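PDB 5CX7: ATP:cob(I)alamin adenosyltransferase from Salmonella enterica subsp. enterica serovar Livingstone, which probably converts cob(I)alamin to adenosylcobalamin, the cofactor of propanediol dehydratase, and has a heme-binding C-terminal domain. Local coordinates for residues E[59-71]-E[116-130]. Sequence-based numbering, arbitrary orientation.
Sequences SSELAPKKAWTAV and LIGGLGISGGSVEQD. With GOL (glycerol), chain B.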
loop_
_atom_site.group_PDB
_atom_site.type_symbol
_atom_site.label_atom_id
_atom_site.label_comp_id
_atom_site.label_asym_id
_atom_site.label_seq_id
_atom_site.Cartn_x
_atom_site.Cartn_y
_atom_site.Cartn_z
ATOM N N SER E 59 12.704 13.538 -7.129
ATOM C CA SER E 59 11.940 14.384 -8.048
ATOM C C SER E 59 11.023 13.655 -9.023
ATOM O O SER E 59 9.990 14.204 -9.427
ATOM C CB SER E 59 12.948 15.271 -8.850
ATOM O OG SER E 59 13.646 16.020 -7.873
ATOM N N SER E 60 11.327 12.394 -9.318
ATOM C CA SER E 60 10.403 11.493 -10.067
ATOM C C SER E 60 9.029 11.331 -9.409
ATOM O O SER E 60 8.032 11.118 -10.093
ATOM C CB SER E 60 11.030 10.119 -10.353
ATOM O OG SER E 60 12.154 10.321 -11.208
ATOM N N GLU E 61 8.997 11.429 -8.099
ATOM C CA GLU E 61 7.728 11.319 -7.323
ATOM C C GLU E 61 7.205 12.695 -6.984
ATOM O O GLU E 61 6.024 12.943 -7.145
ATOM C CB GLU E 61 8.008 10.469 -6.061
ATOM C CG GLU E 61 6.800 10.271 -5.167
ATOM C CD GLU E 61 6.950 9.135 -4.174
ATOM O OE1 GLU E 61 7.974 8.385 -4.204
ATOM O OE2 GLU E 61 6.053 9.007 -3.277
ATOM N N LEU E 62 8.114 13.612 -6.590
ATOM C CA LEU E 62 7.665 14.938 -6.180
ATOM C C LEU E 62 7.094 15.816 -7.309
ATOM O O LEU E 62 6.055 16.500 -7.105
ATOM C CB LEU E 62 8.795 15.755 -5.493
ATOM C CG LEU E 62 9.295 15.222 -4.186
ATOM C CD1 LEU E 62 10.506 15.965 -3.745
ATOM C CD2 LEU E 62 8.229 15.195 -3.080
ATOM N N ALA E 63 7.669 15.758 -8.497
ATOM C CA ALA E 63 7.123 16.617 -9.592
ATOM C C ALA E 63 5.650 16.261 -9.996
ATOM O O ALA E 63 4.795 17.166 -10.018
ATOM C CB ALA E 63 8.044 16.678 -10.807
ATOM N N PRO E 64 5.329 14.955 -10.233
ATOM C CA PRO E 64 3.944 14.660 -10.583
ATOM C C PRO E 64 3.016 14.938 -9.432
ATOM O O PRO E 64 1.851 15.373 -9.640
ATOM C CB PRO E 64 3.944 13.168 -10.928
ATOM C CG PRO E 64 5.409 12.827 -11.132
ATOM C CD PRO E 64 6.243 13.814 -10.464
ATOM N N LYS E 65 3.473 14.684 -8.228
ATOM C CA LYS E 65 2.645 15.056 -7.041
ATOM C C LYS E 65 2.351 16.534 -6.944
ATOM O O LYS E 65 1.246 16.948 -6.553
ATOM C CB LYS E 65 3.269 14.531 -5.741
ATOM C CG LYS E 65 3.131 12.981 -5.671
ATOM C CD LYS E 65 3.756 12.457 -4.424
ATOM C CE LYS E 65 3.285 10.953 -4.255
ATOM N NZ LYS E 65 3.749 10.432 -2.970
ATOM N N LYS E 66 3.363 17.355 -7.163
ATOM C CA LYS E 66 3.092 18.804 -7.185
ATOM C C LYS E 66 2.051 19.209 -8.177
ATOM O O LYS E 66 1.206 20.092 -7.935
ATOM C CB LYS E 66 4.384 19.589 -7.392
ATOM C CG LYS E 66 5.338 19.576 -6.249
ATOM C CD LYS E 66 6.572 20.475 -6.546
ATOM C CE LYS E 66 7.715 20.161 -5.589
ATOM N NZ LYS E 66 8.932 20.964 -5.878
ATOM N N ALA E 67 2.144 18.643 -9.383
ATOM C CA ALA E 67 1.240 18.968 -10.444
ATOM C C ALA E 67 -0.154 18.542 -10.101
ATOM O O ALA E 67 -1.144 19.317 -10.269
ATOM C CB ALA E 67 1.684 18.319 -11.724
ATOM N N TRP E 68 -0.251 17.310 -9.546
ATOM C CA TRP E 68 -1.549 16.809 -9.117
ATOM C C TRP E 68 -2.168 17.635 -7.972
ATOM O O TRP E 68 -3.372 17.947 -8.021
ATOM C CB TRP E 68 -1.424 15.345 -8.644
ATOM C CG TRP E 68 -2.749 14.755 -8.344
ATOM C CD1 TRP E 68 -3.563 14.128 -9.197
ATOM C CD2 TRP E 68 -3.362 14.654 -7.069
ATOM N NE1 TRP E 68 -4.702 13.656 -8.559
ATOM C CE2 TRP E 68 -4.608 13.952 -7.250
ATOM C CE3 TRP E 68 -3.009 15.064 -5.791
ATOM C CZ2 TRP E 68 -5.452 13.648 -6.205
ATOM C CZ3 TRP E 68 -3.933 14.848 -4.750
ATOM C CH2 TRP E 68 -5.092 14.104 -4.963
ATOM N N THR E 69 -1.345 18.010 -7.000
ATOM C CA THR E 69 -1.798 18.838 -5.887
ATOM C C THR E 69 -2.445 20.146 -6.380
ATOM O O THR E 69 -3.440 20.597 -5.839
ATOM C CB THR E 69 -0.607 19.165 -4.970
ATOM O OG1 THR E 69 -0.028 17.967 -4.424
ATOM C CG2 THR E 69 -1.012 20.035 -3.837
ATOM N N ALA E 70 -1.738 20.799 -7.320
ATOM C CA ALA E 70 -2.189 22.046 -7.862
ATOM C C ALA E 70 -3.620 21.913 -8.351
ATOM O O ALA E 70 -4.445 22.822 -8.133
ATOM C CB ALA E 70 -1.248 22.549 -8.968
ATOM N N VAL E 71 -3.918 20.867 -9.097
ATOM C CA VAL E 71 -5.261 20.666 -9.608
ATOM C C VAL E 71 -6.237 20.211 -8.500
ATOM O O VAL E 71 -7.389 20.741 -8.400
ATOM C CB VAL E 71 -5.231 19.681 -10.799
ATOM C CG1 VAL E 71 -6.573 19.004 -11.174
ATOM C CG2 VAL E 71 -4.623 20.303 -12.055
ATOM N N LEU E 116 -10.125 25.889 -14.989
ATOM C CA LEU E 116 -8.935 25.140 -14.617
ATOM C C LEU E 116 -8.616 24.163 -15.728
ATOM O O LEU E 116 -9.419 23.309 -16.109
ATOM C CB LEU E 116 -9.175 24.360 -13.327
ATOM C CG LEU E 116 -7.998 23.471 -12.849
ATOM C CD1 LEU E 116 -6.857 24.353 -12.420
ATOM C CD2 LEU E 116 -8.463 22.579 -11.708
ATOM N N ILE E 117 -7.390 24.219 -16.253
ATOM C CA ILE E 117 -7.037 23.328 -17.379
ATOM C C ILE E 117 -5.923 22.312 -17.080
ATOM O O ILE E 117 -5.643 21.465 -17.931
ATOM C CB ILE E 117 -6.682 24.136 -18.691
ATOM C CG1 ILE E 117 -5.494 25.092 -18.533
ATOM C CG2 ILE E 117 -7.911 24.962 -19.142
ATOM C CD1 ILE E 117 -5.059 25.765 -19.866
ATOM N N GLY E 118 -5.236 22.490 -15.967
ATOM C CA GLY E 118 -4.146 21.593 -15.657
ATOM C C GLY E 118 -3.317 22.097 -14.519
ATOM O O GLY E 118 -3.639 23.066 -13.861
ATOM N N GLY E 119 -2.222 21.382 -14.344
ATOM C CA GLY E 119 -1.265 21.585 -13.308
ATOM C C GLY E 119 0.116 21.277 -13.817
ATOM O O GLY E 119 0.330 20.368 -14.613
ATOM N N LEU E 120 1.054 22.099 -13.381
ATOM C CA LEU E 120 2.479 21.899 -13.717
ATOM C C LEU E 120 3.248 21.713 -12.434
ATOM O O LEU E 120 3.094 22.481 -11.511
ATOM C CB LEU E 120 3.017 23.128 -14.493
ATOM C CG LEU E 120 4.517 23.192 -14.697
ATOM C CD1 LEU E 120 4.923 22.238 -15.756
ATOM C CD2 LEU E 120 4.967 24.616 -15.068
ATOM N N GLY E 121 4.169 20.776 -12.442
ATOM C CA GLY E 121 5.040 20.527 -11.329
ATOM C C GLY E 121 6.484 20.317 -11.691
ATOM O O GLY E 121 6.807 19.667 -12.675
ATOM N N ILE E 122 7.359 20.945 -10.912
ATOM C CA ILE E 122 8.797 20.881 -11.098
ATOM C C ILE E 122 9.464 20.471 -9.809
ATOM O O ILE E 122 9.137 20.989 -8.765
ATOM C CB ILE E 122 9.416 22.282 -11.450
ATOM C CG1 ILE E 122 8.719 22.896 -12.707
ATOM C CG2 ILE E 122 10.897 22.154 -11.660
ATOM C CD1 ILE E 122 8.929 22.109 -14.021
ATOM N N SER E 123 10.412 19.551 -9.915
ATOM C CA SER E 123 11.197 19.186 -8.802
ATOM C C SER E 123 12.586 18.844 -9.244
ATOM O O SER E 123 12.815 18.276 -10.314
ATOM C CB SER E 123 10.584 17.936 -8.043
ATOM O OG SER E 123 11.397 17.640 -6.894
ATOM N N GLY E 124 13.532 19.106 -8.361
ATOM C CA GLY E 124 14.944 18.785 -8.614
ATOM C C GLY E 124 15.939 19.807 -8.152
ATOM O O GLY E 124 17.113 19.479 -7.853
ATOM N N GLY E 125 15.493 21.048 -8.055
ATOM C CA GLY E 125 16.306 22.109 -7.471
ATOM C C GLY E 125 15.883 22.487 -6.077
ATOM O O GLY E 125 15.295 21.675 -5.330
ATOM N N SER E 126 16.318 23.663 -5.641
ATOM C CA SER E 126 15.816 24.223 -4.400
ATOM C C SER E 126 14.357 24.493 -4.695
ATOM O O SER E 126 14.000 24.604 -5.876
ATOM C CB SER E 126 16.602 25.522 -3.996
ATOM O OG SER E 126 16.419 26.486 -5.030
ATOM N N VAL E 127 13.561 24.743 -3.669
ATOM C CA VAL E 127 12.208 25.129 -3.828
ATOM C C VAL E 127 12.085 26.441 -4.712
ATOM O O VAL E 127 11.320 26.503 -5.628
ATOM C CB VAL E 127 11.542 25.337 -2.517
ATOM C CG1 VAL E 127 10.159 25.929 -2.737
ATOM C CG2 VAL E 127 11.431 23.972 -1.767
ATOM N N GLU E 128 12.978 27.376 -4.470
ATOM C CA GLU E 128 13.028 28.612 -5.279
ATOM C C GLU E 128 13.311 28.325 -6.726
ATOM O O GLU E 128 12.752 28.959 -7.616
ATOM C CB GLU E 128 14.061 29.591 -4.685
ATOM C CG GLU E 128 13.703 30.138 -3.306
ATOM C CD GLU E 128 14.031 29.205 -2.121
ATOM O OE1 GLU E 128 14.655 28.111 -2.274
ATOM O OE2 GLU E 128 13.576 29.602 -1.035
ATOM N N GLN E 129 14.267 27.469 -6.998
ATOM C CA GLN E 129 14.604 27.131 -8.380
ATOM C C GLN E 129 13.451 26.453 -9.086
ATOM O O GLN E 129 13.158 26.738 -10.235
ATOM C CB GLN E 129 15.853 26.271 -8.490
ATOM C CG GLN E 129 17.121 26.993 -8.176
ATOM C CD GLN E 129 18.302 26.052 -8.054
ATOM O OE1 GLN E 129 18.197 24.892 -7.593
ATOM N NE2 GLN E 129 19.449 26.523 -8.482
ATOM N N ASP E 130 12.761 25.565 -8.365
ATOM C CA ASP E 130 11.648 24.856 -8.920
ATOM C C ASP E 130 10.501 25.801 -9.270
ATOM O O ASP E 130 9.934 25.690 -10.352
ATOM C CB ASP E 130 11.099 23.799 -7.915
ATOM C CG ASP E 130 12.009 22.655 -7.649
ATOM O OD1 ASP E 130 12.955 22.291 -8.398
ATOM O OD2 ASP E 130 11.724 21.915 -6.607
HETATM C C1 GOL B . 11.962 19.736 -4.252
HETATM O O1 GOL B . 11.226 19.558 -5.413
HETATM C C2 GOL B . 13.325 19.041 -4.280
HETATM O O2 GOL B . 14.109 19.260 -5.454
HETATM C C3 GOL B . 13.933 19.719 -3.062
HETATM O O3 GOL B . 15.278 19.510 -3.049
#
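With its first torsion at -70° and the chain beyond CG extended, Lys66 runs along strand 116-123 and delivers NZ to the carbonyl of Ile122 (NZ to O 2.9 Å), meeting that oxygen in the carbonyl plane. The same ammonium forms a salt bridge with Asp130, NZ to OD2 3.0 Å, which ties the strand's end to the first turn of helix 127-139. Glycerol, probably from the crystallisation liquor, joins this cluster: its O1 accepts from Lys66 NZ and donates to Asp130 OD2. On Ser123, OG stands anti to the backbone N (chi1 -178°) and meets Ser59 OG in a 2.9 Å hydrogen bond. Farther along, glycines let the helix settle onto the strand, and Ala67 and Gly121 bring their CA atoms within 4.2 Å. Gly121 carries no side chain, and Ala63 O comes to 3.6 Å from Gly121 CA. Val71 closes the other end, laying CG2 3.3 Å from Gly118 C. Segment 59-71 thus runs roughly antiparallel, at 150°, to strand 116-123, a central strand of the antiparallel sheet in this HbpS-like domain, and also touches strand 36-41, while Leu120 and Ile122 point away from helix 59-71 and pack against helix 127-139.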